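Local structure of caltubin, EF-hand (Lymnaea stagnalis, 6VAN) at residues 21-25 with 57-62; 93-97 with 131-135. The protein probably acts as an EF-hand calcium-binding protein, holding strontium ions at its four metal sites in this crystal. All coordinates share one frame; numbering follows the deposited sequence.

Interaction 1: residues 21-25 with 57-62. With SR (strontium ion), chain D; SR (strontium ion), chain C.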
loop_
_atom_site.group_PDB
_atom_site.type_symbol
_atom_site.label_atom_id
_atom_site.label_comp_id
_atom_site.label_asym_id
_atom_site.label_seq_id
_atom_site.Cartn_x
_atom_site.Cartn_y
_atom_site.Cartn_z
ATOM N N ASP A 21 11.683 17.366 1.018
ATOM C CA ASP A 21 13.030 17.544 0.408
ATOM C C ASP A 21 13.053 16.885 -0.981
ATOM O O ASP A 21 14.063 17.026 -1.683
ATOM C CB ASP A 21 14.146 17.042 1.340
ATOM C CG ASP A 21 13.971 15.612 1.805
ATOM O OD1 ASP A 21 13.777 14.728 0.929
ATOM O OD2 ASP A 21 13.990 15.383 3.064
ATOM N N GLY A 22 11.980 16.176 -1.348
ATOM C CA GLY A 22 11.808 15.547 -2.673
ATOM C C GLY A 22 12.129 14.059 -2.660
ATOM O O GLY A 22 11.905 13.396 -3.687
ATOM N N GLN A 23 12.673 13.543 -1.551
ATOM C CA GLN A 23 13.072 12.123 -1.403
ATOM C C GLN A 23 12.375 11.490 -0.194
ATOM O O GLN A 23 12.226 12.176 0.876
ATOM C CB GLN A 23 14.585 11.999 -1.198
ATOM C CG GLN A 23 15.411 12.535 -2.358
ATOM C CD GLN A 23 16.760 11.866 -2.427
ATOM O OE1 GLN A 23 17.376 11.565 -1.413
ATOM N NE2 GLN A 23 17.228 11.619 -3.641
ATOM N N SER A 24 11.950 10.239 -0.361
ATOM C CA SER A 24 11.540 9.342 0.742
ATOM C C SER A 24 12.664 8.331 0.934
ATOM O O SER A 24 12.873 7.459 0.072
ATOM C CB SER A 24 10.209 8.701 0.496
ATOM O OG SER A 24 9.714 8.127 1.702
ATOM N N THR A 25 13.460 8.581 1.985
ATOM C CA THR A 25 14.589 7.733 2.399
ATOM C C THR A 25 14.050 6.592 3.261
ATOM O O THR A 25 12.860 6.629 3.639
ATOM C CB THR A 25 15.656 8.545 3.152
ATOM O OG1 THR A 25 15.075 9.079 4.340
ATOM C CG2 THR A 25 16.220 9.678 2.323
ATOM N N ASN A 57 19.311 5.462 -6.441
ATOM C CA ASN A 57 19.906 6.297 -5.362
ATOM C C ASN A 57 19.417 5.822 -3.977
ATOM O O ASN A 57 19.630 6.551 -2.992
ATOM C CB ASN A 57 19.645 7.790 -5.602
ATOM C CG ASN A 57 18.198 8.175 -5.424
ATOM O OD1 ASN A 57 17.321 7.290 -5.359
ATOM N ND2 ASN A 57 17.919 9.466 -5.319
ATOM N N GLY A 58 18.713 4.679 -3.921
ATOM C CA GLY A 58 18.241 4.030 -2.682
ATOM C C GLY A 58 17.074 4.754 -2.025
ATOM O O GLY A 58 16.728 4.410 -0.894
ATOM N N ALA A 59 16.444 5.709 -2.720
ATOM C CA ALA A 59 15.361 6.556 -2.185
ATOM C C ALA A 59 14.246 6.644 -3.233
ATOM O O ALA A 59 14.536 6.402 -4.435
ATOM C CB ALA A 59 15.883 7.920 -1.837
ATOM N N ILE A 60 13.020 6.901 -2.794
ATOM C CA ILE A 60 11.915 7.202 -3.750
ATOM C C ILE A 60 11.913 8.713 -3.967
ATOM O O ILE A 60 11.681 9.439 -3.020
ATOM C CB ILE A 60 10.537 6.707 -3.268
ATOM C CG1 ILE A 60 10.535 5.197 -2.975
ATOM C CG2 ILE A 60 9.466 7.088 -4.287
ATOM C CD1 ILE A 60 9.286 4.693 -2.299
ATOM N N ASP A 61 12.171 9.134 -5.207
ATOM C CA ASP A 61 12.220 10.556 -5.593
ATOM C C ASP A 61 10.821 10.953 -6.063
ATOM O O ASP A 61 10.288 10.251 -6.923
ATOM C CB ASP A 61 13.296 10.736 -6.645
ATOM C CG ASP A 61 14.658 10.325 -6.109
ATOM O OD1 ASP A 61 15.201 11.088 -5.295
ATOM O OD2 ASP A 61 15.170 9.315 -6.570
ATOM N N PHE A 62 10.255 12.036 -5.546
ATOM C CA PHE A 62 8.943 12.517 -6.043
ATOM C C PHE A 62 9.027 12.645 -7.566
ATOM O O PHE A 62 8.186 12.118 -8.265
ATOM C CB PHE A 62 8.518 13.829 -5.401
ATOM C CG PHE A 62 7.195 14.305 -5.924
ATOM C CD1 PHE A 62 6.023 13.666 -5.549
ATOM C CD2 PHE A 62 7.119 15.332 -6.844
ATOM C CE1 PHE A 62 4.804 14.068 -6.076
ATOM C CE2 PHE A 62 5.896 15.731 -7.368
ATOM C CZ PHE A 62 4.744 15.109 -6.965
HETATM SR SR SR D . 15.410 6.979 -6.589
HETATM SR SR SR C . 12.959 13.082 2.927
HETATM O O HOH W 1 14.618 13.761 -5.285
HETATM O O HOH W 2 15.549 12.746 2.514
#
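S24 and I60 form the antiparallel hydrogen-bonded pair of a two-stranded sheet: S24 N gives to I60 O at 2.8 Å and I60 N to S24 O at 2.9 Å. One step along, Q23 faces D61 as a non-hydrogen-bonded pair, and F62 N closes the ladder on G22 O at 2.8 Å with a nearly straight bond.

The polar side chains gather on the face of Q23 and D61. Each of these two carries CG beside its backbone N (chi1 -61° and -60°), which lays the chains side by side. Q23 NE2 then reaches D61 OD1 at 2.7 Å on the syn lone pair, although the bond is bent (132°) and the oxygen is tilted out of the amide plane. N57 ND2 donates to the same oxygen at 3.2 Å, here close to its own amide plane; the two amide nitrogens, both donors, are crowded together with no bond between them, and both turn to D61 OD1. The other oxygen, D61 OD2, binds a strontium ion together with A59 O and N57 OD1 (2.3 Å from N57 OD1 to the metal). Q23 is thus a second-shell partner of that ion, while its own backbone O binds the other strontium at 2.4 Å, alongside both D21 carboxylate oxygens. D21 OD1 also accepts from Q23 N, an Asx turn.

This is the short beta pairing that joins the two loops of an EF-hand pair. The opposite sheet face, with S24 and I60, packs on F12 of helix 5-15 and V29 of helix 26-34, and I60 also meets F48 and R52 of helix 42-52.

Interaction 2: residues 93-97 with 131-135. With SR (strontium ion), chain E; SR (strontium ion), chain F.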
loop_
_atom_site.group_PDB
_atom_site.type_symbol
_atom_site.label_atom_id
_atom_site.label_comp_id
_atom_site.label_asym_id
_atom_site.label_seq_id
_atom_site.Cartn_x
_atom_site.Cartn_y
_atom_site.Cartn_z
ATOM N N SER A 93 0.008 -15.706 4.258
ATOM C CA SER A 93 -0.404 -15.707 2.823
ATOM C C SER A 93 -1.934 -15.614 2.670
ATOM O O SER A 93 -2.477 -15.887 1.598
ATOM C CB SER A 93 0.185 -16.863 2.046
ATOM O OG SER A 93 1.553 -16.588 1.770
ATOM N N PHE A 94 -2.615 -15.104 3.683
ATOM C CA PHE A 94 -4.037 -14.695 3.601
ATOM C C PHE A 94 -4.179 -13.349 4.278
ATOM O O PHE A 94 -3.437 -13.088 5.208
ATOM C CB PHE A 94 -4.976 -15.670 4.312
ATOM C CG PHE A 94 -4.967 -17.066 3.764
ATOM C CD1 PHE A 94 -5.647 -17.359 2.594
ATOM C CD2 PHE A 94 -4.264 -18.076 4.412
ATOM C CE1 PHE A 94 -5.653 -18.649 2.081
ATOM C CE2 PHE A 94 -4.261 -19.369 3.894
ATOM C CZ PHE A 94 -4.951 -19.647 2.734
ATOM N N VAL A 95 -5.081 -12.511 3.768
ATOM C CA VAL A 95 -5.464 -11.262 4.481
ATOM C C VAL A 95 -6.850 -11.494 5.054
ATOM O O VAL A 95 -7.794 -11.653 4.289
ATOM C CB VAL A 95 -5.343 -10.001 3.596
ATOM C CG1 VAL A 95 -3.878 -9.732 3.273
ATOM C CG2 VAL A 95 -6.173 -10.039 2.312
ATOM N N THR A 96 -6.956 -11.523 6.373
ATOM C CA THR A 96 -8.252 -11.740 7.024
ATOM C C THR A 96 -9.053 -10.443 7.071
ATOM O O THR A 96 -8.495 -9.345 6.994
ATOM C CB THR A 96 -8.096 -12.240 8.455
ATOM O OG1 THR A 96 -7.459 -11.229 9.206
ATOM C CG2 THR A 96 -7.288 -13.503 8.579
ATOM N N GLU A 97 -10.336 -10.581 7.291
ATOM C CA GLU A 97 -11.179 -9.415 7.514
ATOM C C GLU A 97 -10.547 -8.571 8.610
ATOM O O GLU A 97 -10.427 -7.370 8.427
ATOM C CB GLU A 97 -12.580 -9.867 7.880
ATOM C CG GLU A 97 -13.535 -8.723 8.077
ATOM C CD GLU A 97 -14.958 -9.173 8.289
ATOM O OE1 GLU A 97 -15.511 -9.794 7.371
ATOM O OE2 GLU A 97 -15.494 -8.881 9.360
ATOM N N GLY A 131 -13.680 -15.939 5.191
ATOM C CA GLY A 131 -13.386 -14.758 6.018
ATOM C C GLY A 131 -11.987 -14.213 5.762
ATOM O O GLY A 131 -11.486 -13.417 6.553
ATOM N N LYS A 132 -11.377 -14.581 4.653
ATOM C CA LYS A 132 -10.023 -14.094 4.334
ATOM C C LYS A 132 -9.816 -14.191 2.831
ATOM O O LYS A 132 -10.536 -14.963 2.145
ATOM C CB LYS A 132 -8.980 -14.884 5.117
ATOM C CG LYS A 132 -8.862 -16.338 4.722
ATOM C CD LYS A 132 -8.099 -17.183 5.721
ATOM C CE LYS A 132 -7.953 -18.617 5.264
ATOM N NZ LYS A 132 -7.272 -19.444 6.296
ATOM N N LEU A 133 -8.869 -13.408 2.341
ATOM C CA LEU A 133 -8.540 -13.405 0.892
ATOM C C LEU A 133 -7.177 -14.033 0.655
ATOM O O LEU A 133 -6.206 -13.669 1.311
ATOM C CB LEU A 133 -8.538 -11.984 0.353
ATOM C CG LEU A 133 -9.821 -11.182 0.558
ATOM C CD1 LEU A 133 -9.671 -9.786 -0.014
ATOM C CD2 LEU A 133 -11.054 -11.877 0.007
ATOM N N SER A 134 -7.127 -14.902 -0.341
ATOM C CA SER A 134 -5.861 -15.325 -0.961
ATOM C C SER A 134 -5.384 -14.229 -1.899
ATOM O O SER A 134 -6.182 -13.321 -2.249
ATOM C CB SER A 134 -6.076 -16.579 -1.731
ATOM O OG SER A 134 -6.962 -16.328 -2.790
ATOM N N LEU A 135 -4.160 -14.335 -2.411
ATOM C CA LEU A 135 -3.693 -13.379 -3.425
ATOM C C LEU A 135 -4.641 -13.425 -4.616
ATOM O O LEU A 135 -4.945 -12.376 -5.212
ATOM C CB LEU A 135 -2.262 -13.704 -3.842
ATOM C CG LEU A 135 -1.698 -12.847 -4.962
ATOM C CD1 LEU A 135 -1.617 -11.367 -4.592
ATOM C CD2 LEU A 135 -0.346 -13.383 -5.379
HETATM SR SR SR E . -2.633 -13.101 7.496
HETATM SR SR SR F . -11.296 -16.838 0.757
HETATM O O HOH W 3 -2.376 -16.172 -1.065
HETATM O O HOH W 4 -4.218 -14.413 8.847
HETATM O O HOH W 5 -9.269 -18.192 1.403
HETATM O O HOH W 6 -10.091 -18.858 -0.878
#
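V95 and L133 exchange both backbone bonds of an antiparallel hydrogen-bonded pair, V95 N to L133 O at 2.9 Å and L133 N to V95 O at 2.8 Å. A third backbone bond, E97 N to G131 O at 3.1 Å, lies beyond the non-hydrogen-bonded pair of T96 and K132. Past the other end, a water receives the N-H of L135 and donates to S93 O, bridging the two segments beyond the strand ends.

Aromatic contact comes from K132 over F94. K132 CG sits between its backbone N and carbonyl carbon (chi1 67°), and the extended chain beyond it runs across one ring face. K132 CE stands 3.6 Å from the F94 ring centroid in a CH-pi contact, and K132 NZ lies 4.0 Å from it, 19° off the ring normal, as a cation-pi partner.

Apolar packing occupies the other sheet face, where V95 CG2 touches L133 CB at 3.6 Å. V95 also rests on F84 of helix 77-87, and L133 on M123.

Metal bonds come from the backbone oxygens of F94 and K132. F94 O binds one strontium at 2.4 Å, in a site shared with D88, N90, D92, E99 and a water; K132 O binds another, with D126, N128, D130, E137 and two waters. Both residues of the cation-pi pair therefore serve a metal, and the strand bonds tie the two coordination spheres together, a geometry consistent with coupling between the sites.

How the interactions relate
Interactions 1 and 2 follow one another along the chain and lie on opposite sides of its centre, 32 Å apart between centres and about 20 Å between nearest atoms. They share no strand and do not touch. Each is a separate two-stranded antiparallel sheet between two metal-binding loops: interaction 1 sits among helices 5-15, 26-34, 42-52 and 62-71, whereas interaction 2 sits among helices 77-87, 97-106, 111-122 and 135-138. The chain is thus built as two EF-hand pairs, the layout familiar from calmodulin-like proteins. With both sheets linking strontium-filled loops, each pair probably binds its calcium ions as a structural unit of its own.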